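HRDC domain-containing protein (Bifidobacterium adolescentis ATCC 15703, PDB 3CYM) is of unknown function but probably acts on nucleic acids as a 3'-5' exonuclease of the ribonuclease D type. Local coordinates at residues S37-E46 and D57-A67. Residues are numbered along the deposited sequence; the frame is centred on the assembly and turned at random.
With NA (sodium ion), chain B; NA (sodium ion), chain C.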
ATOM      1  N   SER A  37      -1.702  21.537  21.725  1.00 23.45           N
ATOM      2  CA  SER A  37      -1.065  20.316  22.221  1.00 24.86           C
ATOM      3  C   SER A  37       0.441  20.262  21.981  1.00 22.18           C
ATOM      4  O   SER A  37       0.981  21.085  21.248  1.00 19.24           O
ATOM      5  CB  SER A  37      -1.758  19.092  21.627  1.00 27.77           C
ATOM      6  OG  SER A  37      -3.093  19.007  22.102  1.00 36.13           O
ATOM      7  N   HIS A  38       1.105  19.293  22.614  1.00 25.58           N
ATOM      8  CA  HIS A  38       2.565  19.130  22.525  1.00 27.58           C
ATOM      9  C   HIS A  38       2.958  17.725  22.068  1.00 26.58           C
ATOM     10  O   HIS A  38       2.151  16.785  22.116  1.00 21.47           O
ATOM     11  CB  HIS A  38       3.231  19.424  23.873  1.00 31.73           C
ATOM     12  CG  HIS A  38       3.096  20.847  24.319  1.00 40.85           C
ATOM     13  ND1 HIS A  38       4.133  21.751  24.242  1.00 48.83           N
ATOM     14  CD2 HIS A  38       2.047  21.520  24.852  1.00 44.71           C
ATOM     15  CE1 HIS A  38       3.729  22.921  24.706  1.00 50.54           C
ATOM     16  NE2 HIS A  38       2.466  22.808  25.081  1.00 43.96           N
ATOM     17  N   GLY A  39       4.206  17.590  21.628  1.00 23.35           N
ATOM     18  CA  GLY A  39       4.729  16.306  21.178  1.00 21.29           C
ATOM     19  C   GLY A  39       4.176  15.846  19.840  1.00 19.95           C
ATOM     20  O   GLY A  39       3.558  16.622  19.105  1.00 23.35           O
ATOM     21  N   SER A  40       4.376  14.564  19.551  1.00 19.94           N
ATOM     22  CA  SER A  40       4.135  13.991  18.232  1.00 20.27           C
ATOM     23  C   SER A  40       2.664  13.740  17.892  1.00 18.57           C
ATOM     24  O   SER A  40       1.822  13.571  18.776  1.00 17.36           O
ATOM     25  CB  SER A  40       4.897  12.674  18.092  1.00 16.98           C
ATOM     26  OG  SER A  40       6.280  12.844  18.297  1.00 26.82           O
ATOM     27  N   LEU A  41       2.385  13.698  16.593  1.00 13.67           N
ATOM     28  CA  LEU A  41       1.057  13.416  16.082  1.00 10.57           C
ATOM     29  C   LEU A  41       0.953  11.948  15.668  1.00 17.36           C
ATOM     30  O   LEU A  41       1.553  11.528  14.676  1.00 15.85           O
ATOM     31  CB  LEU A  41       0.741  14.323  14.888  1.00 14.58           C
ATOM     32  CG  LEU A  41      -0.671  14.240  14.288  1.00 13.20           C
ATOM     33  CD1 LEU A  41      -1.713  14.924  15.173  1.00 10.16           C
ATOM     34  CD2 LEU A  41      -0.703  14.832  12.906  1.00  9.25           C
ATOM     35  N   ALA A  42       0.213  11.167  16.449  1.00 13.00           N
ATOM     36  CA  ALA A  42      -0.170   9.811  16.050  1.00 14.79           C
ATOM     37  C   ALA A  42      -1.161   9.915  14.896  1.00  8.25           C
ATOM     38  O   ALA A  42      -2.155  10.626  15.010  1.00 15.28           O
ATOM     39  CB  ALA A  42      -0.802   9.085  17.224  1.00  6.75           C
ATOM     40  N   ALA A  43      -0.890   9.224  13.788  1.00 10.09           N
ATOM     41  CA  ALA A  43      -1.738   9.303  12.592  1.00  8.32           C
ATOM     42  C   ALA A  43      -2.084   7.945  11.984  1.00 13.02           C
ATOM     43  O   ALA A  43      -1.343   6.978  12.147  1.00 15.76           O
ATOM     44  CB  ALA A  43      -1.103  10.193  11.543  1.00 11.35           C
ATOM     45  N   ASP A  44      -3.224   7.890  11.292  1.00 11.56           N
ATOM     46  CA  ASP A  44      -3.640   6.720  10.505  1.00 14.61           C
ATOM     47  C   ASP A  44      -4.770   7.096   9.544  1.00 13.94           C
ATOM     48  O   ASP A  44      -5.300   8.208   9.608  1.00 14.08           O
ATOM     49  CB  ASP A  44      -4.099   5.576  11.421  1.00 14.87           C
ATOM     50  CG  ASP A  44      -3.903   4.222  10.800  1.00 15.69           C
ATOM     51  OD1 ASP A  44      -3.325   4.134   9.701  1.00 17.16           O
ATOM     52  OD2 ASP A  44      -4.341   3.217  11.390  1.00 25.72           O
ATOM     53  N   ALA A  45      -5.140   6.168   8.660  1.00 13.59           N
ATOM     54  CA  ALA A  45      -6.246   6.377   7.732  1.00 11.42           C
ATOM     55  C   ALA A  45      -6.906   5.064   7.370  1.00 15.55           C
ATOM     56  O   ALA A  45      -6.249   4.026   7.286  1.00 15.65           O
ATOM     57  CB  ALA A  45      -5.771   7.079   6.476  1.00 15.85           C
ATOM     58  N   GLU A  46      -8.212   5.121   7.140  1.00 17.68           N
ATOM     59  CA  GLU A  46      -8.948   3.960   6.669  1.00 18.53           C
ATOM     60  C   GLU A  46      -9.444   4.163   5.246  1.00 17.53           C
ATOM     61  O   GLU A  46      -9.823   5.268   4.862  1.00 16.83           O
ATOM     62  CB  GLU A  46     -10.125   3.643   7.590  1.00 15.83           C
ATOM     63  CG  GLU A  46      -9.760   3.387   9.062  1.00 23.90           C
ATOM     64  CD  GLU A  46      -8.661   2.351   9.253  1.00 21.42           C
ATOM     65  OE1 GLU A  46      -8.721   1.271   8.638  1.00 26.40           O
ATOM     66  OE2 GLU A  46      -7.717   2.607  10.035  1.00 24.95           O
ATOM     67  N   ASP A  57      -9.244   7.932   1.170  1.00 18.75           N
ATOM     68  CA  ASP A  57      -9.488   7.765   2.585  1.00 19.24           C
ATOM     69  C   ASP A  57     -10.955   8.072   2.905  1.00 17.84           C
ATOM     70  O   ASP A  57     -11.480   9.121   2.529  1.00 16.51           O
ATOM     71  CB  ASP A  57      -8.553   8.658   3.405  1.00 21.17           C
ATOM     72  CG  ASP A  57      -7.081   8.279   3.256  1.00 28.70           C
ATOM     73  OD1 ASP A  57      -6.771   7.134   2.851  1.00 26.16           O
ATOM     74  OD2 ASP A  57      -6.218   9.137   3.562  1.00 27.37           O
ATOM     75  N   TRP A  58     -11.605   7.136   3.584  1.00 17.36           N
ATOM     76  CA  TRP A  58     -12.958   7.331   4.077  1.00 13.96           C
ATOM     77  C   TRP A  58     -12.974   7.641   5.570  1.00 16.36           C
ATOM     78  O   TRP A  58     -14.033   7.885   6.167  1.00 18.23           O
ATOM     79  CB  TRP A  58     -13.806   6.109   3.733  1.00 15.14           C
ATOM     80  CG  TRP A  58     -14.206   6.138   2.296  1.00 10.63           C
ATOM     81  CD1 TRP A  58     -13.519   5.603   1.240  1.00 12.51           C
ATOM     82  CD2 TRP A  58     -15.353   6.786   1.741  1.00  8.67           C
ATOM     83  NE1 TRP A  58     -14.183   5.861   0.063  1.00 11.88           N
ATOM     84  CE2 TRP A  58     -15.313   6.581   0.339  1.00 13.26           C
ATOM     85  CE3 TRP A  58     -16.421   7.506   2.289  1.00  9.16           C
ATOM     86  CZ2 TRP A  58     -16.298   7.064  -0.513  1.00 12.90           C
ATOM     87  CZ3 TRP A  58     -17.401   7.987   1.442  1.00 19.18           C
ATOM     88  CH2 TRP A  58     -17.329   7.772   0.051  1.00 18.38           C
ATOM     89  N   LEU A  59     -11.787   7.621   6.165  1.00 14.47           N
ATOM     90  CA  LEU A  59     -11.584   8.053   7.546  1.00 13.04           C
ATOM     91  C   LEU A  59     -10.118   8.408   7.753  1.00 13.54           C
ATOM     92  O   LEU A  59      -9.231   7.855   7.101  1.00 15.55           O
ATOM     93  CB  LEU A  59     -12.024   6.975   8.549  1.00 12.68           C
ATOM     94  CG  LEU A  59     -12.077   7.363  10.043  1.00  6.52           C
ATOM     95  CD1 LEU A  59     -13.045   8.498  10.345  1.00  7.18           C
ATOM     96  CD2 LEU A  59     -12.424   6.160  10.873  1.00 10.26           C
ATOM     97  N   VAL A  60      -9.882   9.341   8.665  1.00 17.24           N
ATOM     98  CA  VAL A  60      -8.555   9.826   8.976  1.00 17.88           C
ATOM     99  C   VAL A  60      -8.494   9.971  10.510  1.00 19.52           C
ATOM    100  O   VAL A  60      -9.399  10.539  11.119  1.00 18.38           O
ATOM    101  CB  VAL A  60      -8.287  11.128   8.178  1.00 17.22           C
ATOM    102  CG1 VAL A  60      -7.549  12.111   8.967  1.00 15.73           C
ATOM    103  CG2 VAL A  60      -7.558  10.823   6.860  1.00 21.64           C
ATOM    104  N   GLN A  61      -7.462   9.395  11.128  1.00 18.92           N
ATOM    105  CA  GLN A  61      -7.396   9.278  12.588  1.00 18.38           C
ATOM    106  C   GLN A  61      -6.161   9.961  13.131  1.00 16.72           C
ATOM    107  O   GLN A  61      -5.057   9.720  12.645  1.00 14.15           O
ATOM    108  CB  GLN A  61      -7.388   7.814  13.049  1.00 19.18           C
ATOM    109  CG  GLN A  61      -8.510   6.943  12.529  1.00 21.55           C
ATOM    110  CD  GLN A  61      -8.033   5.898  11.550  1.00 18.65           C
ATOM    111  OE1 GLN A  61      -8.167   6.069  10.345  1.00 16.30           O
ATOM    112  NE2 GLN A  61      -7.457   4.818  12.061  1.00 18.32           N
ATOM    113  N   PHE A  62      -6.356  10.802  14.146  1.00 17.35           N
ATOM    114  CA  PHE A  62      -5.261  11.514  14.794  1.00 14.05           C
ATOM    115  C   PHE A  62      -5.321  11.449  16.303  1.00 17.30           C
ATOM    116  O   PHE A  62      -6.387  11.297  16.881  1.00 16.27           O
ATOM    117  CB  PHE A  62      -5.222  12.976  14.347  1.00 15.56           C
ATOM    118  CG  PHE A  62      -4.938  13.139  12.893  1.00 14.82           C
ATOM    119  CD1 PHE A  62      -3.721  12.715  12.359  1.00 19.04           C
ATOM    120  CD2 PHE A  62      -5.892  13.674  12.045  1.00 18.56           C
ATOM    121  CE1 PHE A  62      -3.455  12.841  11.000  1.00 19.37           C
ATOM    122  CE2 PHE A  62      -5.626  13.812  10.689  1.00 23.03           C
ATOM    123  CZ  PHE A  62      -4.405  13.383  10.164  1.00 22.06           C
ATOM    124  N   LYS A  63      -4.154  11.549  16.930  1.00 14.70           N
ATOM    125  CA  LYS A  63      -4.067  11.732  18.364  1.00 16.88           C
ATOM    126  C   LYS A  63      -2.886  12.630  18.685  1.00 17.88           C
ATOM    127  O   LYS A  63      -1.788  12.459  18.136  1.00 22.25           O
ATOM    128  CB  LYS A  63      -3.931  10.393  19.111  1.00 14.11           C
ATOM    129  CG  LYS A  63      -4.112  10.552  20.609  1.00  8.98           C
ATOM    130  CD  LYS A  63      -3.786   9.303  21.399  1.00 13.78           C
ATOM    131  CE  LYS A  63      -4.204   9.510  22.842  1.00 14.49           C
ATOM    132  NZ  LYS A  63      -3.892   8.350  23.714  1.00 12.66           N
ATOM    133  N   ARG A  64      -3.125  13.597  19.563  1.00 14.14           N
ATOM    134  CA  ARG A  64      -2.055  14.374  20.164  1.00 16.03           C
ATOM    135  C   ARG A  64      -2.364  14.549  21.642  1.00 20.06           C
ATOM    136  O   ARG A  64      -3.524  14.728  22.014  1.00 19.15           O
ATOM    137  CB  ARG A  64      -1.929  15.731  19.483  1.00 15.21           C
ATOM    138  CG  ARG A  64      -0.507  16.203  19.369  1.00 14.81           C
ATOM    139  CD  ARG A  64      -0.381  17.461  18.550  1.00  9.62           C
ATOM    140  NE  ARG A  64       1.006  17.901  18.576  1.00  9.59           N
ATOM    141  CZ  ARG A  64       1.435  19.108  18.230  1.00 15.66           C
ATOM    142  NH1 ARG A  64       0.587  20.041  17.814  1.00 13.96           N
ATOM    143  NH2 ARG A  64       2.732  19.374  18.303  1.00 19.74           N
ATOM    144  N   ASP A  65      -1.323  14.482  22.471  1.00 27.30           N
ATOM    145  CA  ASP A  65      -1.449  14.579  23.929  1.00 30.47           C
ATOM    146  C   ASP A  65      -2.158  15.873  24.347  1.00 29.08           C
ATOM    147  O   ASP A  65      -1.622  16.969  24.184  1.00 31.01           O
ATOM    148  CB  ASP A  65      -0.063  14.475  24.586  1.00 32.09           C
ATOM    149  CG  ASP A  65      -0.131  14.358  26.106  1.00 38.37           C
ATOM    150  OD1 ASP A  65       0.831  14.788  26.775  1.00 47.62           O
ATOM    151  OD2 ASP A  65      -1.135  13.835  26.639  1.00 45.58           O
ATOM    152  N   GLY A  66      -3.382  15.731  24.847  1.00 30.23           N
ATOM    153  CA  GLY A  66      -4.186  16.875  25.267  1.00 27.02           C
ATOM    154  C   GLY A  66      -5.366  17.145  24.358  1.00 27.28           C
ATOM    155  O   GLY A  66      -6.424  17.575  24.817  1.00 26.67           O
ATOM    156  N   ALA A  67      -5.178  16.900  23.066  1.00 24.73           N
ATOM    157  CA  ALA A  67      -6.248  17.042  22.092  1.00 19.75           C
ATOM    158  C   ALA A  67      -7.077  15.774  22.030  1.00 16.33           C
ATOM    159  O   ALA A  67      -8.244  15.811  21.658  1.00 15.62           O
ATOM    160  CB  ALA A  67      -5.673  17.357  20.711  1.00 14.43           C
TER
HETATM  161 NA    NA B 501      -5.539   1.091  10.329  1.00 14.97          NA
HETATM  162 NA    NA C 502      -2.729   2.216   7.810  1.00 27.78          NA
HETATM  163  O   HOH W   1       1.576  14.143  21.241  1.00 23.58           O
HETATM  164  O   HOH W   2      -0.103  18.653  25.135  1.00 35.24           O
HETATM  165  O   HOH W   3      -5.373   1.672   8.047  1.00 15.80           O
HETATM  166  O   HOH W   4      -6.808  -0.831   9.405  1.00 21.33           O
HETATM  167  O   HOH W   5      -3.244   0.898   9.813  1.00 47.13           O
HETATM  168  O   HOH W   6      -0.874   3.407   9.171  1.00 34.21           O
HETATM  169  O   HOH W   7      -0.588   1.588   6.886  1.00 23.73           O
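The guanidinium of Arg-64 carries the carbonyl O of Ser-37 over one face, 3.5 Å above its plane, and takes Gly-39 O at its edge. Arg-64 NE, 2.9 Å from Gly-39 O, and Arg-64 NH2 both donate to that oxygen, which lies just 4° out of the guanidinium plane. A chain extended from CG to NE carries the group to the corner at Gly-39; an alanine here would probably leave Gly-39 O without both donors and the corner less firmly tied to the strand. The Phe-62 ring meets Ala-42 O near its plane, while Leu-41 CD2 and Ala-43 CB (3.6 Å from Phe-62 CE1) approach obliquely.

Strands 40-46 and 59-65 run antiparallel (167°) as a hairpin within the mixed sheet of the exonuclease domain. Paired backbone bonds join Ala-42 to Lys-63 and Asp-44 to Gln-61; Glu-46 O accepts from Trp-58 N and, weakly, from Leu-59 N, so two residues sit opposite one, a classic beta bulge.

On the face of Asp-44 and Glu-46, Gln-61 NE2 donates to the anti lone pair of Glu-46 OE2 (3.0 Å), amide and carboxylate planes 48° apart. That same Glu-46 OE2 binds one sodium ion at 2.7 Å, as does Asp-44 OD2, with Asp-172 completing the protein ligands; Asp-44 OD1 reaches the second sodium. Gln-61, its NE2 also held by Ala-169 O, is a second-shell residue that probably helps to position Glu-46, and the Asp-44 carboxylate bridges both sodium ions, consistent with the two-metal site of DEDD exonucleases.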